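Long-range contacts in segregation and condensation protein A (Thermococcus onnurineus, PDB 6IVH), which probably serves as the kleisin subunit of an archaeal Smc-based condensin that helps organise chromosomes, and is represented by its N-terminal helical domain: residues 26-34 and 102-110; 55-66 and 110-121. All blocks are in the same frame, centred on the assembly; numbering follows the deposited sequence.

Contact 1: residues 26-34 and 102-110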
loop_
_atom_site.group_PDB
_atom_site.type_symbol
_atom_site.label_atom_id
_atom_site.label_comp_id
_atom_site.label_asym_id
_atom_site.label_seq_id
_atom_site.Cartn_x
_atom_site.Cartn_y
_atom_site.Cartn_z
ATOM N N PRO A 26 3.608 3.404 -12.050
ATOM C CA PRO A 26 2.951 4.500 -11.318
ATOM C C PRO A 26 1.647 4.960 -11.942
ATOM O O PRO A 26 0.795 5.510 -11.232
ATOM C CB PRO A 26 4.005 5.615 -11.338
ATOM C CG PRO A 26 5.298 4.925 -11.606
ATOM C CD PRO A 26 4.977 3.749 -12.463
ATOM N N TRP A 27 1.457 4.753 -13.245
ATOM C CA TRP A 27 0.237 5.220 -13.891
ATOM C C TRP A 27 -0.878 4.178 -13.893
ATOM O O TRP A 27 -2.055 4.557 -13.871
ATOM C CB TRP A 27 0.532 5.681 -15.323
ATOM C CG TRP A 27 1.417 6.906 -15.405
ATOM C CD1 TRP A 27 2.676 6.970 -15.928
ATOM C CD2 TRP A 27 1.108 8.232 -14.948
ATOM N NE1 TRP A 27 3.168 8.248 -15.830
ATOM C CE2 TRP A 27 2.227 9.043 -15.231
ATOM C CE3 TRP A 27 -0.004 8.812 -14.327
ATOM C CZ2 TRP A 27 2.267 10.400 -14.916
ATOM C CZ3 TRP A 27 0.040 10.163 -14.014
ATOM C CH2 TRP A 27 1.167 10.940 -14.309
ATOM N N ASN A 28 -0.559 2.880 -13.911
ATOM C CA ASN A 28 -1.585 1.849 -13.719
ATOM C C ASN A 28 -1.117 0.868 -12.636
ATOM O O ASN A 28 -0.378 -0.091 -12.865
ATOM C CB ASN A 28 -1.987 1.171 -15.067
ATOM C CG ASN A 28 -1.030 0.076 -15.545
ATOM O OD1 ASN A 28 0.169 0.105 -15.294
ATOM N ND2 ASN A 28 -1.582 -0.895 -16.268
ATOM N N ILE A 29 -1.550 1.131 -11.410
ATOM C CA ILE A 29 -1.244 0.266 -10.279
ATOM C C ILE A 29 -2.389 -0.718 -10.102
ATOM O O ILE A 29 -3.560 -0.324 -10.090
ATOM C CB ILE A 29 -1.023 1.086 -8.997
ATOM C CG1 ILE A 29 0.022 2.182 -9.218
ATOM C CG2 ILE A 29 -0.615 0.175 -7.850
ATOM C CD1 ILE A 29 0.321 2.979 -7.970
ATOM N N ASP A 30 -2.058 -1.999 -9.967
ATOM C CA ASP A 30 -3.050 -3.024 -9.656
ATOM C C ASP A 30 -3.075 -3.208 -8.142
ATOM O O ASP A 30 -2.129 -3.753 -7.563
ATOM C CB ASP A 30 -2.720 -4.332 -10.373
ATOM C CG ASP A 30 -3.885 -5.312 -10.373
ATOM O OD1 ASP A 30 -4.738 -5.238 -9.463
ATOM O OD2 ASP A 30 -3.947 -6.161 -11.290
ATOM N N ILE A 31 -4.159 -2.758 -7.502
ATOM C CA ILE A 31 -4.219 -2.760 -6.041
ATOM C C ILE A 31 -4.177 -4.181 -5.493
ATOM O O ILE A 31 -3.719 -4.408 -4.366
ATOM C CB ILE A 31 -5.470 -1.998 -5.552
ATOM C CG1 ILE A 31 -5.403 -1.759 -4.044
ATOM C CG2 ILE A 31 -6.735 -2.758 -5.897
ATOM C CD1 ILE A 31 -4.210 -0.946 -3.611
ATOM N N VAL A 32 -4.642 -5.159 -6.273
ATOM C CA VAL A 32 -4.545 -6.553 -5.852
ATOM C C VAL A 32 -3.099 -7.026 -5.929
ATOM O O VAL A 32 -2.585 -7.667 -5.004
ATOM C CB VAL A 32 -5.477 -7.435 -6.702
ATOM C CG1 VAL A 32 -5.324 -8.899 -6.320
ATOM C CG2 VAL A 32 -6.923 -6.986 -6.542
ATOM N N ASP A 33 -2.417 -6.707 -7.029
ATOM C CA ASP A 33 -1.019 -7.096 -7.167
ATOM C C ASP A 33 -0.109 -6.242 -6.294
ATOM O O ASP A 33 0.938 -6.718 -5.843
ATOM C CB ASP A 33 -0.593 -7.004 -8.632
ATOM C CG ASP A 33 -1.451 -7.862 -9.543
ATOM O OD1 ASP A 33 -2.081 -8.819 -9.043
ATOM O OD2 ASP A 33 -1.495 -7.579 -10.760
ATOM N N LEU A 34 -0.493 -4.988 -6.040
ATOM C CA LEU A 34 0.330 -4.105 -5.219
ATOM C C LEU A 34 0.325 -4.526 -3.755
ATOM O O LEU A 34 1.325 -4.328 -3.054
ATOM C CB LEU A 34 -0.157 -2.660 -5.358
ATOM C CG LEU A 34 0.592 -1.512 -4.665
ATOM C CD1 LEU A 34 0.145 -1.304 -3.218
ATOM C CD2 LEU A 34 2.095 -1.724 -4.740
ATOM N N GLU A 102 -12.298 1.063 -6.704
ATOM C CA GLU A 102 -11.478 1.003 -7.903
ATOM C C GLU A 102 -10.485 -0.148 -7.786
ATOM O O GLU A 102 -10.029 -0.488 -6.690
ATOM C CB GLU A 102 -10.724 2.326 -8.121
ATOM C CG GLU A 102 -11.515 3.587 -7.753
ATOM C CD GLU A 102 -12.132 4.285 -8.955
ATOM O OE1 GLU A 102 -12.281 5.522 -8.908
ATOM O OE2 GLU A 102 -12.492 3.593 -9.928
ATOM N N ARG A 103 -10.148 -0.742 -8.930
ATOM C CA ARG A 103 -9.093 -1.745 -8.979
ATOM C C ARG A 103 -7.749 -1.175 -9.415
ATOM O O ARG A 103 -6.711 -1.613 -8.910
ATOM C CB ARG A 103 -9.487 -2.895 -9.915
ATOM C CG ARG A 103 -8.318 -3.775 -10.337
ATOM C CD ARG A 103 -8.586 -5.247 -10.109
ATOM N NE ARG A 103 -7.348 -6.014 -10.192
ATOM C CZ ARG A 103 -7.294 -7.333 -10.325
ATOM N NH1 ARG A 103 -8.415 -8.037 -10.395
ATOM N NH2 ARG A 103 -6.121 -7.947 -10.394
ATOM N N TYR A 104 -7.743 -0.196 -10.315
ATOM C CA TYR A 104 -6.515 0.403 -10.818
ATOM C C TYR A 104 -6.413 1.849 -10.347
ATOM O O TYR A 104 -7.378 2.613 -10.453
ATOM C CB TYR A 104 -6.458 0.322 -12.344
ATOM C CG TYR A 104 -6.408 -1.098 -12.864
ATOM C CD1 TYR A 104 -5.194 -1.753 -13.044
ATOM C CD2 TYR A 104 -7.574 -1.790 -13.162
ATOM C CE1 TYR A 104 -5.146 -3.054 -13.512
ATOM C CE2 TYR A 104 -7.536 -3.091 -13.631
ATOM C CZ TYR A 104 -6.321 -3.719 -13.803
ATOM O OH TYR A 104 -6.283 -5.012 -14.270
ATOM N N TYR A 105 -5.242 2.214 -9.825
ATOM C CA TYR A 105 -4.982 3.547 -9.302
ATOM C C TYR A 105 -3.740 4.133 -9.955
ATOM O O TYR A 105 -2.888 3.415 -10.485
ATOM C CB TYR A 105 -4.770 3.537 -7.778
ATOM C CG TYR A 105 -6.010 3.303 -6.949
ATOM C CD1 TYR A 105 -6.589 4.338 -6.227
ATOM C CD2 TYR A 105 -6.591 2.046 -6.874
ATOM C CE1 TYR A 105 -7.718 4.128 -5.460
ATOM C CE2 TYR A 105 -7.720 1.827 -6.110
ATOM C CZ TYR A 105 -8.278 2.870 -5.407
ATOM O OH TYR A 105 -9.404 2.650 -4.647
ATOM N N THR A 106 -3.646 5.457 -9.908
ATOM C CA THR A 106 -2.374 6.125 -10.120
ATOM C C THR A 106 -1.673 6.284 -8.774
ATOM O O THR A 106 -2.267 6.097 -7.710
ATOM C CB THR A 106 -2.568 7.482 -10.800
ATOM O OG1 THR A 106 -3.380 8.326 -9.976
ATOM C CG2 THR A 106 -3.234 7.305 -12.157
ATOM N N PHE A 107 -0.384 6.626 -8.825
ATOM C CA PHE A 107 0.392 6.676 -7.590
ATOM C C PHE A 107 -0.087 7.795 -6.673
ATOM O O PHE A 107 -0.220 7.592 -5.462
ATOM C CB PHE A 107 1.879 6.831 -7.899
ATOM C CG PHE A 107 2.760 6.647 -6.699
ATOM C CD1 PHE A 107 3.427 7.723 -6.138
ATOM C CD2 PHE A 107 2.903 5.398 -6.117
ATOM C CE1 PHE A 107 4.233 7.552 -5.029
ATOM C CE2 PHE A 107 3.705 5.222 -5.007
ATOM C CZ PHE A 107 4.373 6.300 -4.463
ATOM N N ASP A 108 -0.355 8.980 -7.229
ATOM C CA ASP A 108 -0.865 10.070 -6.404
ATOM C C ASP A 108 -2.264 9.769 -5.881
ATOM O O ASP A 108 -2.597 10.155 -4.755
ATOM C CB ASP A 108 -0.860 11.381 -7.192
ATOM C CG ASP A 108 0.537 11.816 -7.596
ATOM O OD1 ASP A 108 1.298 12.271 -6.716
ATOM O OD2 ASP A 108 0.873 11.707 -8.794
ATOM N N ASP A 109 -3.092 9.083 -6.674
ATOM C CA ASP A 109 -4.431 8.726 -6.210
ATOM C C ASP A 109 -4.373 7.707 -5.079
ATOM O O ASP A 109 -5.095 7.836 -4.082
ATOM C CB ASP A 109 -5.271 8.194 -7.372
ATOM C CG ASP A 109 -5.872 9.301 -8.215
ATOM O OD1 ASP A 109 -6.262 10.341 -7.642
ATOM O OD2 ASP A 109 -5.959 9.131 -9.450
ATOM N N LEU A 110 -3.522 6.684 -5.216
ATOM C CA LEU A 110 -3.380 5.692 -4.153
ATOM C C LEU A 110 -2.804 6.328 -2.892
ATOM O O LEU A 110 -3.231 6.008 -1.776
ATOM C CB LEU A 110 -2.501 4.534 -4.634
ATOM C CG LEU A 110 -2.656 3.139 -4.012
ATOM C CD1 LEU A 110 -1.911 2.111 -4.837
ATOM C CD2 LEU A 110 -2.165 3.082 -2.581
#
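Ile29 and Tyr105 form the hydrogen-bonded pair of a two-strand antiparallel ribbon, the small β element of this otherwise helical kleisin N-terminal domain. Ile29 N donates to Tyr105 O at 2.8 Å, and Tyr105 N returns the bond to Ile29 O. The ladder runs on through Ile31 N, which donates to Arg103 O at 3.1 Å, and at its other end through a weak bond from Phe107 N to Pro26 O. In the neighbouring non-hydrogen-bonded pair, Asp30 and Tyr104 point to the same face, and there the carboxylate of Asp30 is gripped side-on by Arg103: NE reaches OD1 at 2.8 Å and NH2 reaches the syn lone pair of OD2 at 3.0 Å. The two planes are turned 52° apart, so the fork is twisted rather than flat. Arg103 gets there with CG anti to its backbone N (chi1 164°) and a bend at chi2, while CG2 of Val32 lies over the centre of one guanidinium face. Asp30 is also the N-cap of helix 31-47; its OD1 takes Val32 N from the face opposite to Arg103 NE, which ties the salt bridge to the helix start. On the face that carries Ile29 and Tyr105, apolar groups meet: Ile29 sends CG2 to Leu110 CD1, 3.8 Å away, and from the first turn of the helix CD1 of Ile31 joins the same methyl. Ile29 CD1 comes in at the edge of the Phe107 ring, in plane, 4.0 Å from CD2. Helix 11-20 adds Leu16 and Val19 against Phe107, and helix 54-72 adds Leu63 against Ile31. Thr106 caps helix 107-120 through a weak bond from Asp109 N to OG1, and its hydroxyl donates to Asp109 OD2 at 2.8 Å.

Contact 2: residues 55-66 and 110-121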
loop_
_atom_site.group_PDB
_atom_site.type_symbol
_atom_site.label_atom_id
_atom_site.label_comp_id
_atom_site.label_asym_id
_atom_site.label_seq_id
_atom_site.Cartn_x
_atom_site.Cartn_y
_atom_site.Cartn_z
ATOM N N ARG A 55 2.103 3.201 11.125
ATOM C CA ARG A 55 1.322 3.505 9.930
ATOM C C ARG A 55 1.640 2.528 8.806
ATOM O O ARG A 55 0.742 2.108 8.067
ATOM C CB ARG A 55 1.575 4.947 9.487
ATOM C CG ARG A 55 1.376 5.966 10.598
ATOM C CD ARG A 55 1.665 7.389 10.138
ATOM N NE ARG A 55 0.531 7.996 9.446
ATOM C CZ ARG A 55 0.500 8.253 8.142
ATOM N NH1 ARG A 55 1.545 7.959 7.381
ATOM N NH2 ARG A 55 -0.575 8.810 7.600
ATOM N N ALA A 56 2.912 2.146 8.668
ATOM C CA ALA A 56 3.276 1.144 7.671
ATOM C C ALA A 56 2.664 -0.214 7.990
ATOM O O ALA A 56 2.356 -0.984 7.072
ATOM C CB ALA A 56 4.796 1.032 7.566
ATOM N N ILE A 57 2.485 -0.527 9.273
ATOM C CA ILE A 57 1.797 -1.758 9.645
ATOM C C ILE A 57 0.307 -1.638 9.360
ATOM O O ILE A 57 -0.310 -2.554 8.804
ATOM C CB ILE A 57 2.068 -2.093 11.123
ATOM C CG1 ILE A 57 3.557 -2.381 11.347
ATOM C CG2 ILE A 57 1.220 -3.267 11.571
ATOM C CD1 ILE A 57 3.927 -2.598 12.800
ATOM N N LEU A 58 -0.293 -0.501 9.724
ATOM C CA LEU A 58 -1.716 -0.290 9.477
ATOM C C LEU A 58 -2.027 -0.211 7.986
ATOM O O LEU A 58 -3.105 -0.640 7.556
ATOM C CB LEU A 58 -2.183 0.983 10.186
ATOM C CG LEU A 58 -3.614 1.461 9.928
ATOM C CD1 LEU A 58 -4.623 0.406 10.350
ATOM C CD2 LEU A 58 -3.869 2.771 10.651
ATOM N N ALA A 59 -1.102 0.328 7.186
ATOM C CA ALA A 59 -1.336 0.434 5.751
ATOM C C ALA A 59 -1.477 -0.935 5.100
ATOM O O ALA A 59 -2.174 -1.073 4.088
ATOM C CB ALA A 59 -0.204 1.224 5.092
ATOM N N ALA A 60 -0.826 -1.956 5.661
ATOM C CA ALA A 60 -0.962 -3.307 5.123
ATOM C C ALA A 60 -2.397 -3.803 5.248
ATOM O O ALA A 60 -2.948 -4.384 4.306
ATOM C CB ALA A 60 0.002 -4.256 5.837
ATOM N N SER A 61 -3.019 -3.581 6.411
ATOM C CA SER A 61 -4.409 -3.987 6.599
ATOM C C SER A 61 -5.333 -3.239 5.646
ATOM O O SER A 61 -6.299 -3.811 5.127
ATOM C CB SER A 61 -4.833 -3.754 8.049
ATOM O OG SER A 61 -3.941 -4.385 8.954
ATOM N N ILE A 62 -5.047 -1.958 5.401
ATOM C CA ILE A 62 -5.866 -1.176 4.483
ATOM C C ILE A 62 -5.732 -1.703 3.060
ATOM O O ILE A 62 -6.730 -1.860 2.346
ATOM C CB ILE A 62 -5.489 0.314 4.574
ATOM C CG1 ILE A 62 -5.708 0.832 5.998
ATOM C CG2 ILE A 62 -6.288 1.128 3.565
ATOM C CD1 ILE A 62 -5.235 2.255 6.215
ATOM N N LEU A 63 -4.500 -1.992 2.627
ATOM C CA LEU A 63 -4.293 -2.511 1.279
ATOM C C LEU A 63 -4.939 -3.877 1.096
ATOM O O LEU A 63 -5.395 -4.203 -0.006
ATOM C CB LEU A 63 -2.799 -2.587 0.965
ATOM C CG LEU A 63 -2.085 -1.243 0.824
ATOM C CD1 LEU A 63 -0.609 -1.445 0.517
ATOM C CD2 LEU A 63 -2.752 -0.404 -0.252
ATOM N N VAL A 64 -4.986 -4.690 2.154
ATOM C CA VAL A 64 -5.657 -5.982 2.055
ATOM C C VAL A 64 -7.151 -5.787 1.831
ATOM O O VAL A 64 -7.767 -6.487 1.017
ATOM C CB VAL A 64 -5.371 -6.832 3.306
ATOM C CG1 VAL A 64 -6.252 -8.073 3.316
ATOM C CG2 VAL A 64 -3.906 -7.230 3.348
ATOM N N ARG A 65 -7.757 -4.828 2.538
ATOM C CA ARG A 65 -9.173 -4.545 2.323
ATOM C C ARG A 65 -9.417 -3.964 0.936
ATOM O O ARG A 65 -10.384 -4.338 0.263
ATOM C CB ARG A 65 -9.694 -3.592 3.397
ATOM C CG ARG A 65 -11.104 -3.083 3.121
ATOM C CD ARG A 65 -11.563 -2.081 4.167
ATOM N NE ARG A 65 -10.652 -0.944 4.279
ATOM C CZ ARG A 65 -10.683 0.123 3.487
ATOM N NH1 ARG A 65 -11.578 0.204 2.512
ATOM N NH2 ARG A 65 -9.814 1.110 3.668
HETATM N N MSE A 66 -8.552 -3.058 0.491
HETATM C CA MSE A 66 -8.726 -2.420 -0.808
HETATM C C MSE A 66 -8.578 -3.419 -1.949
HETATM O O MSE A 66 -9.164 -3.241 -3.018
HETATM C CB MSE A 66 -7.731 -1.270 -0.978
HETATM C CG MSE A 66 -7.989 -0.105 -0.040
HETATM SE SE MSE A 66 -6.688 1.328 -0.233
HETATM C CE MSE A 66 -7.144 1.892 -2.040
ATOM N N LEU A 110 -3.522 6.684 -5.216
ATOM C CA LEU A 110 -3.380 5.692 -4.153
ATOM C C LEU A 110 -2.804 6.328 -2.892
ATOM O O LEU A 110 -3.231 6.008 -1.776
ATOM C CB LEU A 110 -2.501 4.534 -4.634
ATOM C CG LEU A 110 -2.656 3.139 -4.012
ATOM C CD1 LEU A 110 -1.911 2.111 -4.837
ATOM C CD2 LEU A 110 -2.165 3.082 -2.581
ATOM N N LEU A 111 -1.838 7.236 -3.056
ATOM C CA LEU A 111 -1.275 7.958 -1.919
ATOM C C LEU A 111 -2.359 8.706 -1.152
ATOM O O LEU A 111 -2.396 8.666 0.084
ATOM C CB LEU A 111 -0.192 8.921 -2.414
ATOM C CG LEU A 111 1.282 8.523 -2.325
ATOM C CD1 LEU A 111 1.856 8.734 -0.946
ATOM C CD2 LEU A 111 1.464 7.075 -2.739
ATOM N N ASP A 112 -3.258 9.388 -1.869
ATOM C CA ASP A 112 -4.359 10.087 -1.211
ATOM C C ASP A 112 -5.361 9.106 -0.616
ATOM O O ASP A 112 -5.846 9.309 0.503
ATOM C CB ASP A 112 -5.053 11.027 -2.198
ATOM C CG ASP A 112 -4.356 12.372 -2.317
ATOM O OD1 ASP A 112 -3.455 12.506 -3.173
ATOM O OD2 ASP A 112 -4.712 13.295 -1.553
ATOM N N ALA A 113 -5.680 8.034 -1.347
ATOM C CA ALA A 113 -6.639 7.055 -0.846
ATOM C C ALA A 113 -6.119 6.355 0.404
ATOM O O ALA A 113 -6.878 6.121 1.353
ATOM C CB ALA A 113 -6.965 6.034 -1.936
ATOM N N LEU A 114 -4.827 6.016 0.428
ATOM C CA LEU A 114 -4.282 5.309 1.583
ATOM C C LEU A 114 -4.136 6.237 2.784
ATOM O O LEU A 114 -4.474 5.858 3.912
ATOM C CB LEU A 114 -2.942 4.666 1.222
ATOM C CG LEU A 114 -2.165 4.016 2.364
ATOM C CD1 LEU A 114 -2.975 2.902 2.991
ATOM C CD2 LEU A 114 -0.830 3.481 1.878
HETATM N N MSE A 115 -3.640 7.452 2.567
HETATM C CA MSE A 115 -3.470 8.417 3.655
HETATM C C MSE A 115 -4.806 8.886 4.227
HETATM O O MSE A 115 -4.891 9.238 5.404
HETATM C CB MSE A 115 -2.656 9.625 3.183
HETATM C CG MSE A 115 -1.317 9.810 3.895
HETATM SE SE MSE A 115 -0.220 8.201 3.938
HETATM C CE MSE A 115 0.581 8.310 2.169
ATOM N N ASP A 116 -5.850 8.898 3.395
ATOM C CA ASP A 116 -7.183 9.202 3.909
ATOM C C ASP A 116 -7.694 8.074 4.795
ATOM O O ASP A 116 -8.335 8.325 5.823
ATOM C CB ASP A 116 -8.155 9.462 2.757
ATOM C CG ASP A 116 -8.146 10.912 2.301
ATOM O OD1 ASP A 116 -7.645 11.774 3.055
ATOM O OD2 ASP A 116 -8.648 11.189 1.191
ATOM N N ALA A 117 -7.417 6.824 4.417
ATOM C CA ALA A 117 -7.813 5.699 5.253
ATOM C C ALA A 117 -6.958 5.606 6.509
ATOM O O ALA A 117 -7.449 5.181 7.561
ATOM C CB ALA A 117 -7.732 4.396 4.458
ATOM N N LEU A 118 -5.685 5.997 6.421
ATOM C CA LEU A 118 -4.810 5.934 7.586
ATOM C C LEU A 118 -5.231 6.936 8.654
ATOM O O LEU A 118 -5.217 6.618 9.849
ATOM C CB LEU A 118 -3.360 6.171 7.168
ATOM C CG LEU A 118 -2.625 4.989 6.537
ATOM C CD1 LEU A 118 -1.363 5.451 5.837
ATOM C CD2 LEU A 118 -2.288 3.956 7.596
ATOM N N GLU A 119 -5.615 8.147 8.247
ATOM C CA GLU A 119 -5.929 9.187 9.219
ATOM C C GLU A 119 -7.312 9.035 9.839
ATOM O O GLU A 119 -7.521 9.501 10.965
ATOM C CB GLU A 119 -5.796 10.571 8.580
ATOM C CG GLU A 119 -4.457 11.248 8.862
ATOM C CD GLU A 119 -3.315 10.669 8.046
ATOM O OE1 GLU A 119 -2.481 9.940 8.621
ATOM O OE2 GLU A 119 -3.244 10.956 6.832
ATOM N N GLU A 120 -8.257 8.401 9.150
ATOM C CA GLU A 120 -9.547 8.128 9.766
ATOM C C GLU A 120 -9.580 6.795 10.500
ATOM O O GLU A 120 -10.540 6.531 11.233
ATOM C CB GLU A 120 -10.668 8.173 8.719
ATOM C CG GLU A 120 -11.540 9.423 8.821
ATOM C CD GLU A 120 -12.928 9.217 8.246
ATOM O OE1 GLU A 120 -13.111 9.425 7.027
ATOM O OE2 GLU A 120 -13.839 8.844 9.016
ATOM N N ALA A 121 -8.563 5.956 10.334
ATOM C CA ALA A 121 -8.451 4.742 11.130
ATOM C C ALA A 121 -8.121 5.107 12.575
ATOM O O ALA A 121 -7.724 4.255 13.367
ATOM C CB ALA A 121 -7.393 3.817 10.555
#
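Helices 55-66 and 110-120 pass 10.0 Å apart at their axes, their N-to-C directions 114° from each other, a steeply crossed helix pair within the helical kleisin N-terminal domain. Leu118 is the knob of a knobs-into-holes contact, set among Arg55, Leu58, Ala59 and Ile62. Its CD2 lies 3.6 Å from Leu58 CD2, the two leucines sliding past each other in opposite directions. Ile62 has CG2 anti to its backbone N and CG1 beside that N (chi1 -60°), which spreads its branches over the second helix: CG2 touches Ala117 CB at 3.7 Å and Leu114 CD1, while CD1 reaches Leu118 CD2 and Ala117 CB. Leu114 CD1 also packs on Ala59 CB, at 3.9 Å, and Leu15 of helix 11-20 touches Leu114. Toward the start of helix 110-120, Met66, a selenomethionine, brings CE to Ala113 CB. Near the start of helix 55-66, Arg55 bends at chi3 and carries its guanidinium across Leu118, with Leu118 CD1 over one of its faces, to a salt bridge with Glu119. The modelled 2.4 Å between Arg55 NH2 and Glu119 OE1 is too short to take literally, leaving its fine geometry doubtful. With an alanine here, the Glu119 carboxylate would probably lose its charged mate and Leu118 CD1 the flat group lying across it. Met115, a selenomethionine, sets its SE at the guanidinium edge, 3.7 Å from Arg55 NH2 and near NH1 as well.

In the fold
From the N terminus, the chain makes helix 11-20, then enters residues 26-34, which lead through strand 29-30 into helix 31-47. Helix 54-72 follows, and residues 75-96 are not modelled before strand 104-105 and helix 107-120. Contact 1 closes the loop from 26-34 to 102-110, and contact 2 the loop from 55-66 to 110-121; their segments alternate, so the two loops cross. Both use helix 107-120 and share Leu110. Contact 1 fastens the start of that helix to the beginning of helix 31-47, whereas contact 2 lays its later turns across helix 54-72. Ile31 and Leu34 packing on Leu63 join the two contacts.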